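Local coordinates for protein HIAXHD3 (Humicola insolens, PDB 3ZXK) that probably removes arabinofuranose side chains from xylan as a family 43 glycoside hydrolase, here with an active site engineered to add endo-xylanase activity, at residues S86-Y100 against A144-I156. Sequence-based numbering, arbitrary orientation. Where two conformers were deposited one is given.
Sequences STLRYRRSNDRFYWY and AGLLIDDDDTMYI
Two neighbouring blades of the five-bladed β-propeller of family 43 meet here, the first hairpin of one (Ser86–Tyr100) against that of the next (Ala144–Ile156), with the innermost strands 87-91 and 145-148 running nearly parallel. Thr87, its OG1 opposite its own N (chi1 -173°), accepts an almost straight 2.9 Å bond from Leu146 N. Arg89 lays its guanidinium face over Leu146 O; Glu21 bonds Thr87 OG1 and forms a salt bridge with Arg89 NH2. Farther along, packing is largely apolar: Ile156 CD1 sits over the Tyr100 ring, 3.9 Å from its centroid, and Met154, bent at chi3 (72°), puts CE over a Tyr98 face toward the rim, a CH-pi and Met-aromatic contact. Extended Arg91 grips Asp152 side-on: NE makes a nearly straight salt bridge to OD1 (2.9 Å) from above the carboxylate plane, and NH2 hydrogen-bonds Asp152 O (3.0 Å) and Pro170 O. Met154 SD covers the guanidinium face; Tyr98 OH accepts from NH1 at its edge. Ser93 OG donates to Asp152 OD2 (2.6 Å). A leucine in place of Arg91 would probably leave the Asp152 carboxylate without its countercharge. Polar bonds thus tie the strands at Thr87 and the turn at Asp152, with apolar and aromatic packing between.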
loop_
_atom_site.group_PDB
_atom_site.type_symbol
_atom_site.label_atom_id
_atom_site.label_comp_id
_atom_site.label_asym_id
_atom_site.label_seq_id
_atom_site.Cartn_x
_atom_site.Cartn_y
_atom_site.Cartn_z
ATOM N N SER A 86 5.396 9.753 0.549
ATOM C CA SER A 86 6.387 9.951 1.611
ATOM C C SER A 86 7.761 9.474 1.162
ATOM O O SER A 86 8.006 9.347 -0.043
ATOM C CB SER A 86 5.877 9.258 2.874
ATOM O OG SER A 86 4.563 9.725 3.162
ATOM N N THR A 87 8.700 9.286 2.078
ATOM C CA THR A 87 10.057 9.002 1.624
ATOM C C THR A 87 10.818 8.184 2.666
ATOM O O THR A 87 10.560 8.305 3.853
ATOM C CB THR A 87 10.802 10.318 1.260
ATOM O OG1 THR A 87 12.054 9.992 0.667
ATOM C CG2 THR A 87 11.040 11.194 2.479
ATOM N N LEU A 88 11.761 7.377 2.178
ATOM C CA LEU A 88 12.567 6.477 3.008
ATOM C C LEU A 88 13.959 6.382 2.414
ATOM O O LEU A 88 14.098 6.246 1.191
ATOM C CB LEU A 88 11.989 5.071 2.991
ATOM C CG LEU A 88 12.713 3.982 3.786
ATOM C CD1 LEU A 88 12.508 4.268 5.268
ATOM C CD2 LEU A 88 12.139 2.609 3.477
ATOM N N ARG A 89 14.983 6.421 3.269
ATOM C CA ARG A 89 16.376 6.141 2.849
ATOM C C ARG A 89 17.121 5.477 3.982
ATOM O O ARG A 89 16.741 5.596 5.135
ATOM C CB ARG A 89 17.159 7.401 2.397
ATOM C CG ARG A 89 16.628 8.119 1.143
ATOM C CD ARG A 89 16.965 7.352 -0.134
ATOM N NE ARG A 89 16.238 7.815 -1.312
ATOM C CZ ARG A 89 16.699 8.681 -2.225
ATOM N NH1 ARG A 89 17.918 9.244 -2.141
ATOM N NH2 ARG A 89 15.917 9.001 -3.240
ATOM N N TYR A 90 18.191 4.773 3.643
ATOM C CA TYR A 90 19.041 4.157 4.652
ATOM C C TYR A 90 20.321 4.984 4.840
ATOM O O TYR A 90 21.030 5.286 3.864
ATOM C CB TYR A 90 19.425 2.767 4.171
ATOM C CG TYR A 90 20.412 2.060 5.051
ATOM C CD1 TYR A 90 20.068 1.645 6.348
ATOM C CD2 TYR A 90 21.684 1.771 4.576
ATOM C CE1 TYR A 90 20.987 0.965 7.151
ATOM C CE2 TYR A 90 22.614 1.123 5.360
ATOM C CZ TYR A 90 22.260 0.704 6.643
ATOM O OH TYR A 90 23.209 0.031 7.403
ATOM N N ARG A 91 20.602 5.334 6.089
ATOM C CA ARG A 91 21.766 6.147 6.413
ATOM C C ARG A 91 22.872 5.213 6.848
ATOM O O ARG A 91 22.784 4.590 7.905
ATOM C CB ARG A 91 21.425 7.126 7.532
ATOM C CG ARG A 91 22.391 8.292 7.606
ATOM C CD ARG A 91 21.979 9.265 8.687
ATOM N NE ARG A 91 22.715 10.526 8.523
ATOM C CZ ARG A 91 22.539 11.598 9.288
ATOM N NH1 ARG A 91 21.676 11.572 10.317
ATOM N NH2 ARG A 91 23.226 12.703 9.043
ATOM N N ARG A 92 23.928 5.127 6.034
ATOM C CA ARG A 92 25.058 4.242 6.354
ATOM C C ARG A 92 25.799 4.636 7.629
ATOM O O ARG A 92 26.204 3.763 8.407
ATOM C CB ARG A 92 26.046 4.177 5.187
ATOM C CG ARG A 92 25.622 3.203 4.100
ATOM C CD ARG A 92 24.368 3.615 3.370
ATOM N NE ARG A 92 24.246 2.807 2.151
ATOM C CZ ARG A 92 23.262 2.929 1.277
ATOM N NH1 ARG A 92 22.278 3.798 1.505
ATOM N NH2 ARG A 92 23.258 2.169 0.191
ATOM N N SER A 93 25.957 5.936 7.862
ATOM C CA SER A 93 26.834 6.384 8.963
ATOM C C SER A 93 26.365 5.926 10.344
ATOM O O SER A 93 27.195 5.669 11.220
ATOM C CB SER A 93 27.019 7.892 8.937
ATOM O OG SER A 93 25.782 8.528 9.165
ATOM N N ASN A 94 25.050 5.799 10.527
ATOM C CA ASN A 94 24.556 5.274 11.797
ATOM C C ASN A 94 23.668 4.042 11.645
ATOM O O ASN A 94 22.942 3.703 12.572
ATOM C CB ASN A 94 23.845 6.370 12.618
ATOM C CG ASN A 94 22.625 6.904 11.910
ATOM O OD1 ASN A 94 22.364 6.556 10.759
ATOM N ND2 ASN A 94 21.856 7.711 12.603
ATOM N N ASP A 95 23.769 3.338 10.506
ATOM C CA ASP A 95 22.985 2.113 10.268
ATOM C C ASP A 95 21.499 2.258 10.658
ATOM O O ASP A 95 20.948 1.445 11.412
ATOM C CB ASP A 95 23.642 0.933 11.030
ATOM C CG ASP A 95 22.894 -0.397 10.854
ATOM O OD1 ASP A 95 22.332 -0.692 9.767
ATOM O OD2 ASP A 95 22.858 -1.166 11.828
ATOM N N ARG A 96 20.863 3.291 10.125
ATOM C CA ARG A 96 19.502 3.644 10.487
ATOM C C ARG A 96 18.676 3.990 9.254
ATOM O O ARG A 96 19.126 4.756 8.374
ATOM C CB ARG A 96 19.528 4.823 11.474
ATOM C CG ARG A 96 18.164 5.298 11.950
ATOM C CD ARG A 96 18.293 6.186 13.183
ATOM N NE ARG A 96 18.944 5.472 14.280
ATOM C CZ ARG A 96 18.328 4.716 15.185
ATOM N NH1 ARG A 96 16.998 4.577 15.180
ATOM N NH2 ARG A 96 19.048 4.116 16.122
ATOM N N PHE A 97 17.468 3.444 9.191
ATOM C CA PHE A 97 16.493 3.855 8.162
ATOM C C PHE A 97 15.667 5.054 8.634
ATOM O O PHE A 97 15.228 5.091 9.795
ATOM C CB PHE A 97 15.534 2.706 7.852
ATOM C CG PHE A 97 16.152 1.557 7.083
ATOM C CD1 PHE A 97 16.794 0.516 7.767
ATOM C CD2 PHE A 97 16.031 1.467 5.691
ATOM C CE1 PHE A 97 17.341 -0.562 7.064
ATOM C CE2 PHE A 97 16.590 0.387 4.987
ATOM C CZ PHE A 97 17.235 -0.624 5.676
ATOM N N TYR A 98 15.489 6.029 7.745
ATOM C CA TYR A 98 14.701 7.222 8.033
ATOM C C TYR A 98 13.487 7.304 7.102
ATOM O O TYR A 98 13.638 7.436 5.872
ATOM C CB TYR A 98 15.501 8.509 7.839
ATOM C CG TYR A 98 16.629 8.757 8.820
ATOM C CD1 TYR A 98 17.759 7.922 8.857
ATOM C CD2 TYR A 98 16.589 9.840 9.694
ATOM C CE1 TYR A 98 18.800 8.147 9.754
ATOM C CE2 TYR A 98 17.644 10.080 10.582
ATOM C CZ TYR A 98 18.740 9.218 10.627
ATOM O OH TYR A 98 19.783 9.480 11.483
ATOM N N TRP A 99 12.306 7.365 7.693
ATOM C CA TRP A 99 11.051 7.538 6.958
ATOM C C TRP A 99 10.479 8.892 7.320
ATOM O O TRP A 99 10.278 9.176 8.499
ATOM C CB TRP A 99 10.044 6.417 7.336
ATOM C CG TRP A 99 8.711 6.601 6.634
ATOM C CD1 TRP A 99 8.377 6.144 5.374
ATOM C CD2 TRP A 99 7.563 7.372 7.088
ATOM N NE1 TRP A 99 7.113 6.555 5.020
ATOM C CE2 TRP A 99 6.567 7.299 6.019
ATOM C CE3 TRP A 99 7.258 8.079 8.241
ATOM C CZ2 TRP A 99 5.320 7.902 6.129
ATOM C CZ3 TRP A 99 6.004 8.702 8.330
ATOM C CH2 TRP A 99 5.055 8.609 7.299
ATOM N N TYR A 100 10.216 9.732 6.325
ATOM C CA TYR A 100 9.530 10.991 6.624
ATOM C C TYR A 100 8.228 11.000 5.833
ATOM O O TYR A 100 8.225 10.624 4.646
ATOM C CB TYR A 100 10.335 12.206 6.164
ATOM C CG TYR A 100 11.647 12.461 6.860
ATOM C CD1 TYR A 100 12.815 11.780 6.482
ATOM C CD2 TYR A 100 11.732 13.416 7.895
ATOM C CE1 TYR A 100 14.030 12.036 7.127
ATOM C CE2 TYR A 100 12.944 13.673 8.541
ATOM C CZ TYR A 100 14.081 12.982 8.145
ATOM O OH TYR A 100 15.289 13.215 8.771
ATOM N N ALA A 144 7.246 14.412 -0.165
ATOM C CA ALA A 144 8.628 14.558 0.266
ATOM C C ALA A 144 9.523 13.576 -0.487
ATOM O O ALA A 144 9.115 12.429 -0.757
ATOM C CB ALA A 144 8.712 14.280 1.768
ATOM N N GLY A 145 10.737 14.038 -0.783
ATOM C CA GLY A 145 11.811 13.191 -1.313
ATOM C C GLY A 145 13.117 13.467 -0.591
ATOM O O GLY A 145 13.759 14.524 -0.809
ATOM N N LEU A 146 13.530 12.498 0.234
ATOM C CA LEU A 146 14.759 12.582 1.013
ATOM C C LEU A 146 15.994 12.204 0.210
ATOM O O LEU A 146 15.973 11.217 -0.523
ATOM C CB LEU A 146 14.661 11.608 2.222
ATOM C CG LEU A 146 15.888 11.401 3.125
ATOM C CD1 LEU A 146 16.241 12.710 3.803
ATOM C CD2 LEU A 146 15.639 10.314 4.167
ATOM N N LEU A 147 17.079 12.972 0.406
ATOM C CA LEU A 147 18.404 12.633 -0.062
ATOM C C LEU A 147 19.365 12.691 1.121
ATOM O O LEU A 147 19.392 13.688 1.808
ATOM C CB LEU A 147 18.880 13.652 -1.148
ATOM C CG LEU A 147 20.391 13.591 -1.442
ATOM C CD1 LEU A 147 20.736 12.251 -2.052
ATOM C CD2 LEU A 147 20.851 14.700 -2.368
ATOM N N ILE A 148 20.107 11.626 1.368
ATOM C CA ILE A 148 21.257 11.714 2.258
ATOM C C ILE A 148 22.495 11.882 1.378
ATOM O O ILE A 148 22.895 10.933 0.693
ATOM C CB ILE A 148 21.341 10.458 3.156
ATOM C CG1 ILE A 148 19.977 10.254 3.865
ATOM C CG2 ILE A 148 22.558 10.524 4.085
ATOM C CD1 ILE A 148 19.890 9.057 4.788
ATOM N N ASP A 149 23.082 13.085 1.404
ATOM C CA ASP A 149 24.163 13.449 0.517
ATOM C C ASP A 149 25.480 12.722 0.862
ATOM O O ASP A 149 25.615 12.105 1.913
ATOM C CB ASP A 149 24.317 14.977 0.512
ATOM C CG ASP A 149 24.967 15.495 -0.735
ATOM O OD1 ASP A 149 25.330 14.683 -1.632
ATOM O OD2 ASP A 149 25.115 16.732 -0.824
ATOM N N ASP A 150 26.448 12.794 -0.041
ATOM C CA ASP A 150 27.719 12.066 0.126
ATOM C C ASP A 150 28.511 12.515 1.358
ATOM O O ASP A 150 29.303 11.741 1.901
ATOM C CB ASP A 150 28.582 12.203 -1.129
ATOM C CG ASP A 150 27.976 11.522 -2.339
ATOM O OD1 ASP A 150 27.322 10.460 -2.187
ATOM O OD2 ASP A 150 28.162 12.047 -3.455
ATOM N N ASP A 151 28.296 13.770 1.764
ATOM C CA ASP A 151 28.858 14.315 3.017
ATOM C C ASP A 151 28.010 14.140 4.281
ATOM O O ASP A 151 28.312 14.732 5.330
ATOM C CB ASP A 151 29.250 15.777 2.834
ATOM C CG ASP A 151 28.049 16.711 2.621
ATOM O OD1 ASP A 151 26.878 16.265 2.592
ATOM O OD2 ASP A 151 28.311 17.929 2.457
ATOM N N ASP A 152 26.952 13.334 4.162
ATOM C CA ASP A 152 26.026 12.990 5.250
ATOM C C ASP A 152 25.074 14.126 5.650
ATOM O O ASP A 152 24.436 14.052 6.700
ATOM C CB ASP A 152 26.769 12.391 6.465
ATOM C CG ASP A 152 25.972 11.269 7.172
ATOM O OD1 ASP A 152 24.932 10.780 6.643
ATOM O OD2 ASP A 152 26.373 10.890 8.295
ATOM N N THR A 153 24.947 15.169 4.821
ATOM C CA THR A 153 23.906 16.160 5.066
ATOM C C THR A 153 22.616 15.655 4.415
ATOM O O THR A 153 22.643 15.131 3.323
ATOM C CB THR A 153 24.289 17.534 4.527
ATOM O OG1 THR A 153 25.488 17.967 5.194
ATOM C CG2 THR A 153 23.162 18.562 4.763
ATOM N N MET A 154 21.501 15.830 5.108
ATOM C CA MET A 154 20.203 15.374 4.670
ATOM C C MET A 154 19.360 16.548 4.123
ATOM O O MET A 154 19.309 17.655 4.726
ATOM C CB MET A 154 19.506 14.659 5.827
ATOM C CG MET A 154 20.270 13.421 6.301
ATOM S SD MET A 154 19.538 12.778 7.809
ATOM C CE MET A 154 18.024 12.090 7.174
ATOM N N TYR A 155 18.714 16.312 2.974
ATOM C CA TYR A 155 17.857 17.281 2.291
ATOM C C TYR A 155 16.532 16.631 1.976
ATOM O O TYR A 155 16.484 15.432 1.733
ATOM C CB TYR A 155 18.499 17.731 0.945
ATOM C CG TYR A 155 19.836 18.398 1.113
ATOM C CD1 TYR A 155 19.946 19.758 1.400
ATOM C CD2 TYR A 155 21.008 17.647 1.022
ATOM C CE1 TYR A 155 21.188 20.336 1.586
ATOM C CE2 TYR A 155 22.257 18.232 1.199
ATOM C CZ TYR A 155 22.320 19.584 1.476
ATOM O OH TYR A 155 23.531 20.207 1.671
ATOM N N ILE A 156 15.472 17.439 1.951
ATOM C CA ILE A 156 14.169 16.971 1.472
ATOM C C ILE A 156 13.623 17.938 0.412
ATOM O O ILE A 156 13.461 19.132 0.674
ATOM C CB ILE A 156 13.137 16.779 2.609
ATOM C CG1 ILE A 156 13.626 15.677 3.575
ATOM C CG2 ILE A 156 11.748 16.444 2.052
ATOM C CD1 ILE A 156 12.759 15.468 4.801
HETATM O O HOH W 1 19.974 9.087 -0.039
HETATM O O HOH W 2 25.437 8.093 5.930
#